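Local coordinates for protein alkylhalidase CmlS (PDB 3I3L) that acts as a flavin-dependent halogenase in the biosynthesis of chloramphenicol, holding its flavin-adenine dinucleotide through a covalent bond to the protein, at residues R309-G314 with A339-R344; V328-Q333 with R364-Q369; S334-A339 with Y489-I494. One frame throughout, in Å; residues are numbered along the deposited sequence.

Contact 1 of 3, residues R309-G314 with A339-R344; sequences RFFLCG and AAAIDR
Phe-311 sends its ring from the strand into the shallow angle between Ala-341 and Ile-342 on one turn of the helix. The two CE carbons divide the partners: CE1 lies 3.5 Å from Ala-341 CB, while CE2 meets Ile-342 CG1 at 3.4 Å, a tight apolar touch. Ile-342 CD1 follows at 3.9 Å from Phe-311 CD2, the isoleucine branch running alongside the ring and pointing the other way. Both contacting carbons approach the ring obliquely. In Ile-342, CG1 is anti to the carbonyl carbon (chi1 -75°), which brings the longer branch to the ring. The ring of Phe-311 is further fixed by a stack with His-356 and an edge-to-face contact with Tyr-359. With an alanine here, Ala-341 and Ile-342 would probably face a gap, and His-356 and Tyr-359 would lose their aromatic partner. Strand 310-312 lies between strands 179-182 and 306-307 in the sheet of the FAD-binding domain, and the backbone of Phe-311 is hydrogen-bonded to Val-180 and Asp-182 of the former; helix 327-347 packs over strand 310-312, with helix 33-44 beside it touching Ala-339 and Ile-342.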
loop_
_atom_site.group_PDB
_atom_site.type_symbol
_atom_site.label_atom_id
_atom_site.label_comp_id
_atom_site.label_asym_id
_atom_site.label_seq_id
_atom_site.Cartn_x
_atom_site.Cartn_y
_atom_site.Cartn_z
ATOM N N ARG A 309 1.170 -10.098 -23.147
ATOM C CA ARG A 309 2.387 -10.653 -22.566
ATOM C C ARG A 309 3.162 -9.735 -21.614
ATOM O O ARG A 309 4.351 -9.962 -21.384
ATOM C CB ARG A 309 3.322 -11.159 -23.685
ATOM C CG ARG A 309 2.743 -12.320 -24.451
ATOM C CD ARG A 309 3.625 -12.762 -25.698
ATOM N NE ARG A 309 2.970 -13.906 -26.382
ATOM C CZ ARG A 309 3.084 -15.185 -25.978
ATOM N NH1 ARG A 309 3.817 -15.489 -24.924
ATOM N NH2 ARG A 309 2.417 -16.155 -26.596
ATOM N N PHE A 310 2.538 -8.655 -21.136
ATOM C CA PHE A 310 3.214 -7.763 -20.190
ATOM C C PHE A 310 2.418 -7.530 -18.889
ATOM O O PHE A 310 1.219 -7.580 -18.895
ATOM C CB PHE A 310 3.533 -6.418 -20.837
ATOM C CG PHE A 310 2.313 -5.501 -21.010
ATOM C CD1 PHE A 310 1.952 -4.591 -19.992
ATOM C CD2 PHE A 310 1.553 -5.520 -22.179
ATOM C CE1 PHE A 310 0.850 -3.727 -20.168
ATOM C CE2 PHE A 310 0.478 -4.665 -22.356
ATOM C CZ PHE A 310 0.123 -3.768 -21.352
ATOM N N PHE A 311 3.157 -7.253 -17.821
ATOM C CA PHE A 311 2.642 -6.812 -16.565
ATOM C C PHE A 311 3.455 -5.571 -16.159
ATOM O O PHE A 311 4.658 -5.548 -16.322
ATOM C CB PHE A 311 2.821 -7.906 -15.477
ATOM C CG PHE A 311 1.927 -9.114 -15.682
ATOM C CD1 PHE A 311 0.799 -9.283 -14.927
ATOM C CD2 PHE A 311 2.213 -10.039 -16.674
ATOM C CE1 PHE A 311 -0.076 -10.300 -15.133
ATOM C CE2 PHE A 311 1.348 -11.152 -16.866
ATOM C CZ PHE A 311 0.221 -11.275 -16.117
ATOM N N LEU A 312 2.777 -4.552 -15.589
ATOM C CA LEU A 312 3.449 -3.447 -14.926
ATOM C C LEU A 312 3.402 -3.669 -13.415
ATOM O O LEU A 312 2.330 -4.012 -12.870
ATOM C CB LEU A 312 2.753 -2.109 -15.276
ATOM C CG LEU A 312 2.329 -1.871 -16.737
ATOM C CD1 LEU A 312 1.630 -0.549 -16.861
ATOM C CD2 LEU A 312 3.543 -1.954 -17.771
ATOM N N CYS A 313 4.541 -3.469 -12.722
ATOM C CA CYS A 313 4.605 -3.647 -11.272
ATOM C C CYS A 313 5.208 -2.388 -10.591
ATOM O O CYS A 313 6.075 -1.731 -11.173
ATOM C CB CYS A 313 5.504 -4.857 -10.905
ATOM S SG CYS A 313 4.960 -6.431 -11.590
ATOM N N GLY A 314 4.751 -2.047 -9.374
ATOM C CA GLY A 314 5.312 -0.932 -8.647
ATOM C C GLY A 314 5.051 0.404 -9.332
ATOM O O GLY A 314 4.050 0.546 -9.974
ATOM N N ALA A 339 4.249 -12.321 -10.886
ATOM C CA ALA A 339 4.925 -13.607 -10.951
ATOM C C ALA A 339 3.900 -14.789 -10.943
ATOM O O ALA A 339 3.940 -15.664 -11.807
ATOM C CB ALA A 339 5.915 -13.727 -9.768
ATOM N N ALA A 340 2.997 -14.802 -9.976
ATOM C CA ALA A 340 2.046 -15.878 -9.857
ATOM C C ALA A 340 1.156 -15.876 -11.073
ATOM O O ALA A 340 0.726 -16.941 -11.542
ATOM C CB ALA A 340 1.227 -15.705 -8.569
ATOM N N ALA A 341 0.826 -14.679 -11.569
ATOM C CA ALA A 341 -0.051 -14.551 -12.736
ATOM C C ALA A 341 0.600 -15.153 -13.975
ATOM O O ALA A 341 -0.056 -15.861 -14.743
ATOM C CB ALA A 341 -0.378 -13.034 -13.002
ATOM N N ILE A 342 1.895 -14.799 -14.183
ATOM C CA ILE A 342 2.630 -15.335 -15.336
ATOM C C ILE A 342 2.711 -16.899 -15.226
ATOM O O ILE A 342 2.489 -17.626 -16.193
ATOM C CB ILE A 342 3.993 -14.687 -15.416
ATOM C CG1 ILE A 342 3.884 -13.212 -15.957
ATOM C CG2 ILE A 342 4.912 -15.486 -16.430
ATOM C CD1 ILE A 342 5.160 -12.451 -15.702
ATOM N N ASP A 343 2.979 -17.397 -14.028
ATOM C CA ASP A 343 2.999 -18.844 -13.811
ATOM C C ASP A 343 1.684 -19.522 -14.153
ATOM O O ASP A 343 1.645 -20.553 -14.833
ATOM C CB ASP A 343 3.393 -19.164 -12.350
ATOM C CG ASP A 343 3.484 -20.663 -12.095
ATOM O OD1 ASP A 343 4.238 -21.360 -12.816
ATOM O OD2 ASP A 343 2.782 -21.148 -11.205
ATOM N N ARG A 344 0.581 -18.944 -13.693
ATOM C CA ARG A 344 -0.721 -19.521 -13.974
ATOM C C ARG A 344 -1.050 -19.531 -15.436
ATOM O O ARG A 344 -1.639 -20.482 -15.941
ATOM C CB ARG A 344 -1.803 -18.759 -13.193
ATOM C CG ARG A 344 -3.160 -19.343 -13.265
ATOM C CD ARG A 344 -3.348 -20.493 -12.319
ATOM N NE ARG A 344 -4.608 -21.195 -12.580
ATOM C CZ ARG A 344 -5.015 -22.308 -11.955
ATOM N NH1 ARG A 344 -4.314 -22.836 -10.972
ATOM N NH2 ARG A 344 -6.159 -22.878 -12.322
#

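Contact 2 of 3, residues V328-Q333 with R364-Q369; sequences VHLASQ and REAYEQ. With FAD (flavin-adenine dinucleotide), chain B.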
loop_
_atom_site.group_PDB
_atom_site.type_symbol
_atom_site.label_atom_id
_atom_site.label_comp_id
_atom_site.label_asym_id
_atom_site.label_seq_id
_atom_site.Cartn_x
_atom_site.Cartn_y
_atom_site.Cartn_z
ATOM N N VAL A 328 6.916 0.785 -1.538
ATOM C CA VAL A 328 7.686 -0.452 -1.631
ATOM C C VAL A 328 6.808 -1.665 -1.383
ATOM O O VAL A 328 6.964 -2.707 -2.006
ATOM C CB VAL A 328 8.913 -0.449 -0.687
ATOM C CG1 VAL A 328 9.651 -1.861 -0.733
ATOM C CG2 VAL A 328 9.856 0.666 -1.090
ATOM N N HIS A 329 5.859 -1.521 -0.484
ATOM C CA HIS A 329 4.894 -2.583 -0.275
ATOM C C HIS A 329 4.087 -2.921 -1.536
ATOM O O HIS A 329 3.909 -4.095 -1.908
ATOM C CB HIS A 329 3.914 -2.265 0.871
ATOM C CG HIS A 329 2.873 -3.323 1.022
ATOM N ND1 HIS A 329 3.188 -4.608 1.433
ATOM C CD2 HIS A 329 1.537 -3.317 0.766
ATOM C CE1 HIS A 329 2.088 -5.341 1.422
ATOM N NE2 HIS A 329 1.075 -4.578 1.038
ATOM N N LEU A 330 3.561 -1.916 -2.197
ATOM C CA LEU A 330 2.787 -2.189 -3.446
ATOM C C LEU A 330 3.706 -2.672 -4.556
ATOM O O LEU A 330 3.310 -3.518 -5.349
ATOM C CB LEU A 330 2.042 -0.962 -3.877
ATOM C CG LEU A 330 0.849 -0.589 -2.989
ATOM C CD1 LEU A 330 0.235 0.703 -3.481
ATOM C CD2 LEU A 330 -0.204 -1.711 -3.045
ATOM N N ALA A 331 4.955 -2.202 -4.600
ATOM C CA ALA A 331 5.902 -2.771 -5.579
ATOM C C ALA A 331 6.092 -4.297 -5.308
ATOM O O ALA A 331 6.123 -5.089 -6.229
ATOM C CB ALA A 331 7.277 -2.071 -5.499
ATOM N N SER A 332 6.210 -4.675 -4.036
ATOM C CA SER A 332 6.498 -6.080 -3.642
ATOM C C SER A 332 5.310 -6.938 -3.885
ATOM O O SER A 332 5.423 -8.042 -4.439
ATOM C CB SER A 332 6.859 -6.131 -2.157
ATOM O OG SER A 332 8.100 -5.441 -1.983
ATOM N N GLN A 333 4.158 -6.463 -3.478
ATOM C CA GLN A 333 2.927 -7.227 -3.605
ATOM C C GLN A 333 2.551 -7.437 -5.031
ATOM O O GLN A 333 2.131 -8.535 -5.402
ATOM C CB GLN A 333 1.818 -6.524 -2.837
ATOM C CG GLN A 333 0.370 -6.834 -3.224
ATOM C CD GLN A 333 -0.651 -5.866 -2.521
ATOM O OE1 GLN A 333 -0.492 -5.588 -1.297
ATOM N NE2 GLN A 333 -1.711 -5.366 -3.286
ATOM N N ARG A 364 -6.082 -2.160 -9.164
ATOM C CA ARG A 364 -6.905 -0.980 -9.276
ATOM C C ARG A 364 -7.587 -0.708 -7.964
ATOM O O ARG A 364 -7.600 0.439 -7.495
ATOM C CB ARG A 364 -7.953 -1.116 -10.407
ATOM C CG ARG A 364 -8.727 0.201 -10.674
ATOM C CD ARG A 364 -9.614 0.156 -11.930
ATOM N NE ARG A 364 -8.827 -0.156 -13.153
ATOM C CZ ARG A 364 -8.852 -1.343 -13.786
ATOM N NH1 ARG A 364 -9.633 -2.332 -13.294
ATOM N NH2 ARG A 364 -8.129 -1.550 -14.917
ATOM N N GLU A 365 -8.131 -1.766 -7.369
ATOM C CA GLU A 365 -8.861 -1.650 -6.133
ATOM C C GLU A 365 -7.936 -1.212 -4.998
ATOM O O GLU A 365 -8.358 -0.417 -4.170
ATOM C CB GLU A 365 -9.520 -2.975 -5.757
ATOM C CG GLU A 365 -10.661 -3.326 -6.739
ATOM C CD GLU A 365 -11.512 -4.522 -6.304
ATOM O OE1 GLU A 365 -11.065 -5.287 -5.397
ATOM O OE2 GLU A 365 -12.621 -4.657 -6.883
ATOM N N ALA A 366 -6.695 -1.718 -4.962
ATOM C CA ALA A 366 -5.708 -1.252 -3.939
ATOM C C ALA A 366 -5.438 0.246 -4.093
ATOM O O ALA A 366 -5.441 1.005 -3.098
ATOM C CB ALA A 366 -4.465 -2.012 -4.026
ATOM N N TYR A 367 -5.270 0.680 -5.344
ATOM C CA TYR A 367 -4.898 2.065 -5.657
ATOM C C TYR A 367 -6.058 3.015 -5.269
ATOM O O TYR A 367 -5.866 4.001 -4.571
ATOM C CB TYR A 367 -4.593 2.233 -7.162
ATOM C CG TYR A 367 -4.345 3.666 -7.500
ATOM C CD1 TYR A 367 -3.081 4.235 -7.271
ATOM C CD2 TYR A 367 -5.387 4.498 -8.001
ATOM C CE1 TYR A 367 -2.815 5.578 -7.551
ATOM C CE2 TYR A 367 -5.117 5.880 -8.294
ATOM C CZ TYR A 367 -3.808 6.379 -8.048
ATOM O OH TYR A 367 -3.499 7.705 -8.307
ATOM N N GLU A 368 -7.252 2.691 -5.741
ATOM C CA GLU A 368 -8.414 3.510 -5.562
ATOM C C GLU A 368 -8.802 3.648 -4.083
ATOM O O GLU A 368 -9.294 4.688 -3.648
ATOM C CB GLU A 368 -9.582 2.987 -6.418
ATOM C CG GLU A 368 -9.554 3.598 -7.857
ATOM C CD GLU A 368 -10.601 2.977 -8.817
ATOM O OE1 GLU A 368 -11.581 2.369 -8.335
ATOM O OE2 GLU A 368 -10.443 3.107 -10.057
ATOM N N GLN A 369 -8.553 2.635 -3.289
ATOM C CA GLN A 369 -9.016 2.707 -1.947
ATOM C C GLN A 369 -7.946 3.375 -1.033
ATOM O O GLN A 369 -8.269 3.974 -0.002
ATOM C CB GLN A 369 -9.395 1.316 -1.474
ATOM C CG GLN A 369 -8.427 0.713 -0.506
ATOM C CD GLN A 369 -8.924 -0.636 -0.021
ATOM O OE1 GLN A 369 -9.789 -1.263 -0.676
ATOM N NE2 GLN A 369 -8.404 -1.089 1.140
HETATM P PA FAD B . 12.156 1.948 -8.306
HETATM O O1A FAD B . 12.184 3.315 -8.950
HETATM O O2A FAD B . 12.546 1.880 -6.871
HETATM O O5B FAD B . 13.123 0.964 -9.180
HETATM C C5B FAD B . 13.065 0.974 -10.592
HETATM C C4B FAD B . 14.439 0.655 -11.224
HETATM O O4B FAD B . 14.252 0.586 -12.657
HETATM C C3B FAD B . 15.469 1.729 -10.973
HETATM O O3B FAD B . 16.560 1.185 -10.294
HETATM C C2B FAD B . 15.890 2.208 -12.371
HETATM O O2B FAD B . 17.274 2.340 -12.465
HETATM C C1B FAD B . 15.395 1.105 -13.294
HETATM N N9A FAD B . 15.016 1.470 -14.646
HETATM C C8A FAD B . 14.240 2.520 -15.037
HETATM N N7A FAD B . 14.101 2.478 -16.380
HETATM C C5A FAD B . 14.848 1.461 -16.869
HETATM C C6A FAD B . 15.067 1.001 -18.155
HETATM N N6A FAD B . 14.493 1.581 -19.193
HETATM N N1A FAD B . 15.851 -0.110 -18.313
HETATM C C2A FAD B . 16.445 -0.737 -17.246
HETATM N N3A FAD B . 16.208 -0.278 -15.987
HETATM C C4A FAD B . 15.421 0.804 -15.794
HETATM N N1 FAD B . 7.950 4.121 -0.435
HETATM C C2 FAD B . 7.930 3.462 0.783
HETATM O O2 FAD B . 7.636 2.274 0.779
HETATM N N3 FAD B . 8.205 4.117 1.954
HETATM C C4 FAD B . 8.513 5.452 1.952
HETATM O O4 FAD B . 8.787 6.028 3.054
HETATM C C4X FAD B . 8.505 6.135 0.735
HETATM N N5 FAD B . 8.826 7.464 0.696
HETATM C C5X FAD B . 8.918 8.102 -0.520
HETATM C C6 FAD B . 9.234 9.467 -0.571
HETATM C C7 FAD B . 9.246 10.117 -1.782
HETATM C C7M FAD B . 9.602 11.581 -1.873
HETATM C C8 FAD B . 8.997 9.380 -2.935
HETATM C C8M FAD B . 9.099 10.013 -4.265
HETATM C C9 FAD B . 8.638 8.029 -2.900
HETATM C C9A FAD B . 8.613 7.409 -1.660
HETATM N N10 FAD B . 8.322 6.075 -1.645
HETATM C C10 FAD B . 8.217 5.445 -0.463
HETATM C "C1'" FAD B . 7.887 5.480 -2.941
HETATM C "C2'" FAD B . 8.771 4.308 -3.295
HETATM O "O2'" FAD B . 10.075 4.720 -3.201
HETATM C "C3'" FAD B . 8.498 3.670 -4.631
HETATM O "O3'" FAD B . 7.168 3.201 -4.660
HETATM C "C4'" FAD B . 9.440 2.442 -4.863
HETATM O "O4'" FAD B . 10.775 2.834 -5.028
HETATM C "C5'" FAD B . 9.033 1.722 -6.141
HETATM O "O5'" FAD B . 9.815 0.578 -6.328
HETATM P P FAD B . 9.992 0.112 -7.826
HETATM O O1P FAD B . 8.647 0.127 -8.519
HETATM O O2P FAD B . 10.820 -1.167 -7.866
HETATM O O3P FAD B . 10.735 1.335 -8.581
#
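Leu-330 and Gln-333 both lean on the methyl group of Ala-366, and these two light touches make up the contact between the helices. In the apolar one, Leu-330 CD2 stands 4.4 Å from Ala-366 CB; the other sets the amide nitrogen NE2 of Gln-333 beside the same methyl. The backbones keep their distance, Leu-330 CA and Ala-366 CA being 8.6 Å apart at the closest pairing.

The polar interactions that matter at the cofactor are those of helix 327-347. Val-328 N donates to FAD O2 over 2.8 Å in a nearly straight bond of 166°, and Val-328 CG2 packs 3.3 Å from that oxygen. At the other end of the same residue, Val-328 O receives two donors from opposite faces of its carbonyl plane, Ser-332 N and Ser-332 OG, the hydroxyl at 3.0 Å. One turn on, Ala-331 CB lies 3.8 Å from FAD O5'.

Chemically, then, the helix presents two unlike sides: a leucine branch and a glutamine amide against the alanine methyl of helix 352-382, and a backbone amide of its first turn against the flavin. The positive pole of the helix end would be expected to polarise the C2 carbonyl and to favour negative charge on the reduced pyrimidine ring.

Contact 3 of 3, residues S334-A339 with Y489-I494; sequences SAVSAA and YRVEPI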
loop_
_atom_site.group_PDB
_atom_site.type_symbol
_atom_site.label_atom_id
_atom_site.label_comp_id
_atom_site.label_asym_id
_atom_site.label_seq_id
_atom_site.Cartn_x
_atom_site.Cartn_y
_atom_site.Cartn_z
ATOM N N SER A 334 2.681 -6.405 -5.863
ATOM C CA SER A 334 2.279 -6.542 -7.258
ATOM C C SER A 334 3.298 -7.435 -7.951
ATOM O O SER A 334 2.957 -8.151 -8.872
ATOM C CB SER A 334 2.145 -5.168 -7.975
ATOM O OG SER A 334 3.396 -4.471 -8.157
ATOM N N ALA A 335 4.560 -7.361 -7.520
ATOM C CA ALA A 335 5.628 -8.169 -8.132
ATOM C C ALA A 335 5.339 -9.634 -7.892
ATOM O O ALA A 335 5.379 -10.440 -8.827
ATOM C CB ALA A 335 7.040 -7.778 -7.529
ATOM N N VAL A 336 4.966 -9.974 -6.654
ATOM C CA VAL A 336 4.570 -11.342 -6.316
ATOM C C VAL A 336 3.357 -11.743 -7.104
ATOM O O VAL A 336 3.295 -12.894 -7.607
ATOM C CB VAL A 336 4.288 -11.498 -4.803
ATOM C CG1 VAL A 336 3.451 -12.743 -4.531
ATOM C CG2 VAL A 336 5.628 -11.567 -4.007
ATOM N N SER A 337 2.397 -10.843 -7.253
ATOM C CA SER A 337 1.161 -11.192 -8.012
ATOM C C SER A 337 1.416 -11.376 -9.485
ATOM O O SER A 337 0.783 -12.203 -10.149
ATOM C CB SER A 337 0.081 -10.107 -7.837
ATOM O OG SER A 337 -0.286 -10.032 -6.482
ATOM N N ALA A 338 2.296 -10.555 -10.030
ATOM C CA ALA A 338 2.564 -10.629 -11.473
ATOM C C ALA A 338 3.314 -11.947 -11.772
ATOM O O ALA A 338 3.051 -12.559 -12.770
ATOM C CB ALA A 338 3.444 -9.443 -11.964
ATOM N N ALA A 339 4.249 -12.321 -10.886
ATOM C CA ALA A 339 4.925 -13.607 -10.951
ATOM C C ALA A 339 3.900 -14.789 -10.943
ATOM O O ALA A 339 3.940 -15.664 -11.807
ATOM C CB ALA A 339 5.915 -13.727 -9.768
ATOM N N TYR A 489 -9.140 -15.679 -7.913
ATOM C CA TYR A 489 -7.786 -16.117 -7.671
ATOM C C TYR A 489 -7.257 -15.641 -6.357
ATOM O O TYR A 489 -7.696 -14.594 -5.814
ATOM C CB TYR A 489 -6.873 -15.666 -8.804
ATOM C CG TYR A 489 -7.187 -16.316 -10.151
ATOM C CD1 TYR A 489 -6.869 -17.662 -10.390
ATOM C CD2 TYR A 489 -7.775 -15.612 -11.163
ATOM C CE1 TYR A 489 -7.139 -18.262 -11.606
ATOM C CE2 TYR A 489 -8.054 -16.216 -12.415
ATOM C CZ TYR A 489 -7.692 -17.533 -12.604
ATOM O OH TYR A 489 -7.947 -18.128 -13.800
ATOM N N ARG A 490 -6.308 -16.399 -5.832
ATOM C CA ARG A 490 -5.623 -15.982 -4.620
ATOM C C ARG A 490 -4.203 -16.498 -4.674
ATOM O O ARG A 490 -3.990 -17.629 -5.055
ATOM C CB ARG A 490 -6.419 -16.477 -3.381
ATOM C CG ARG A 490 -5.657 -16.754 -2.104
ATOM C CD ARG A 490 -5.543 -18.303 -1.826
ATOM N NE ARG A 490 -4.926 -18.689 -0.519
ATOM C CZ ARG A 490 -4.772 -17.883 0.550
ATOM N NH1 ARG A 490 -5.153 -16.605 0.527
ATOM N NH2 ARG A 490 -4.212 -18.345 1.662
ATOM N N VAL A 491 -3.221 -15.672 -4.314
ATOM C CA VAL A 491 -1.856 -16.156 -4.215
ATOM C C VAL A 491 -1.671 -16.944 -2.932
ATOM O O VAL A 491 -1.831 -16.396 -1.869
ATOM C CB VAL A 491 -0.882 -14.988 -4.196
ATOM C CG1 VAL A 491 0.516 -15.481 -3.976
ATOM C CG2 VAL A 491 -1.000 -14.173 -5.560
ATOM N N GLU A 492 -1.303 -18.223 -3.026
ATOM C CA GLU A 492 -0.979 -19.028 -1.835
ATOM C C GLU A 492 0.281 -18.509 -1.164
ATOM O O GLU A 492 1.313 -18.396 -1.805
ATOM C CB GLU A 492 -0.788 -20.512 -2.258
ATOM C CG GLU A 492 -0.823 -21.501 -1.103
ATOM C CD GLU A 492 0.467 -21.524 -0.364
ATOM O OE1 GLU A 492 1.543 -21.608 -1.000
ATOM O OE2 GLU A 492 0.444 -21.435 0.883
ATOM N N PRO A 493 0.234 -18.201 0.142
ATOM C CA PRO A 493 1.387 -17.439 0.725
ATOM C C PRO A 493 2.693 -18.193 0.827
ATOM O O PRO A 493 3.763 -17.593 0.743
ATOM C CB PRO A 493 0.895 -17.034 2.134
ATOM C CG PRO A 493 -0.261 -18.019 2.416
ATOM C CD PRO A 493 -0.917 -18.263 1.070
ATOM N N ILE A 494 2.643 -19.507 1.010
ATOM C CA ILE A 494 3.904 -20.244 1.238
ATOM C C ILE A 494 4.682 -20.534 -0.059
ATOM O O ILE A 494 5.893 -20.330 -0.123
ATOM C CB ILE A 494 3.656 -21.572 1.996
ATOM C CG1 ILE A 494 2.888 -21.292 3.295
ATOM C CG2 ILE A 494 4.987 -22.345 2.241
ATOM C CD1 ILE A 494 3.039 -22.345 4.341
#
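Ser-334 OG is a polar atom gripped by several groups, two residues ahead of Val-336, the helix residue that meets Val-491. This hydroxyl gives a hydrogen bond to Leu-330 O of the preceding turn and receives one from Gly-314 N, with weak bonds to Ala-331 O and Tyr-363 OH besides. It thus ties the helix to the loop that follows strand 310-312, while the contact with segment 489-494 is made by its neighbours.

That contact is small and centres on Val-491, which points toward the helix and puts one methyl against each of two residues. Val-491 CG1 lies 4.1 Å from Val-336 CG1, the two side chains meeting at a slant. Each of these methyls is anti to its own backbone nitrogen (chi1 161° in Val-336 and 175° in Val-491), and the torsion places CG1 at the interface in both residues. The second branch, Val-491 CG2, comes to 4.3 Å from Ser-337 OG. This oxygen has its polar partner within the helix, at Gln-333 O, and meets the valine only as a packing surface.

Just beyond Val-491 the chain turns. Ile-494 N donates to Glu-492 OE2 over 2.9 Å, approaching from above the carboxylate plane, and Glu-492 OE1 holds Gly-495 N, so both carboxylate oxygens brace the bend.

The contact joins the FAD-binding domain to the C-terminal domain. Strand 483-491, at one margin of a three-stranded antiparallel sheet and next to strand 498-506, ends here against helix 327-347; Val-336 also packs on helix 33-44, and Ser-337 and Tyr-489 both touch helix 352-382.

How the contacts relate
All three contacts use helix 327-347, which meets a different element in each. Along it they come in the order contact 2, contact 3, contact 1, from the flavin end outward, and Ala-339 belongs to both contact 3 and contact 1. Centre to centre, contacts 1 and 3 are about 9 Å apart, contacts 2 and 3 about 13 Å, and contacts 1 and 2 about 14 Å. Their segments alternate along the chain. The helix thereby links the sheet of the FAD-binding domain (contact 1), helix 352-382 (contact 2) and the C-terminal domain (contact 3), joining the cofactor site to distant parts of the sequence. Gly-314 CA also packs 3.9 Å from Ala-331 CB, bringing contacts 1 and 2 together beside FAD.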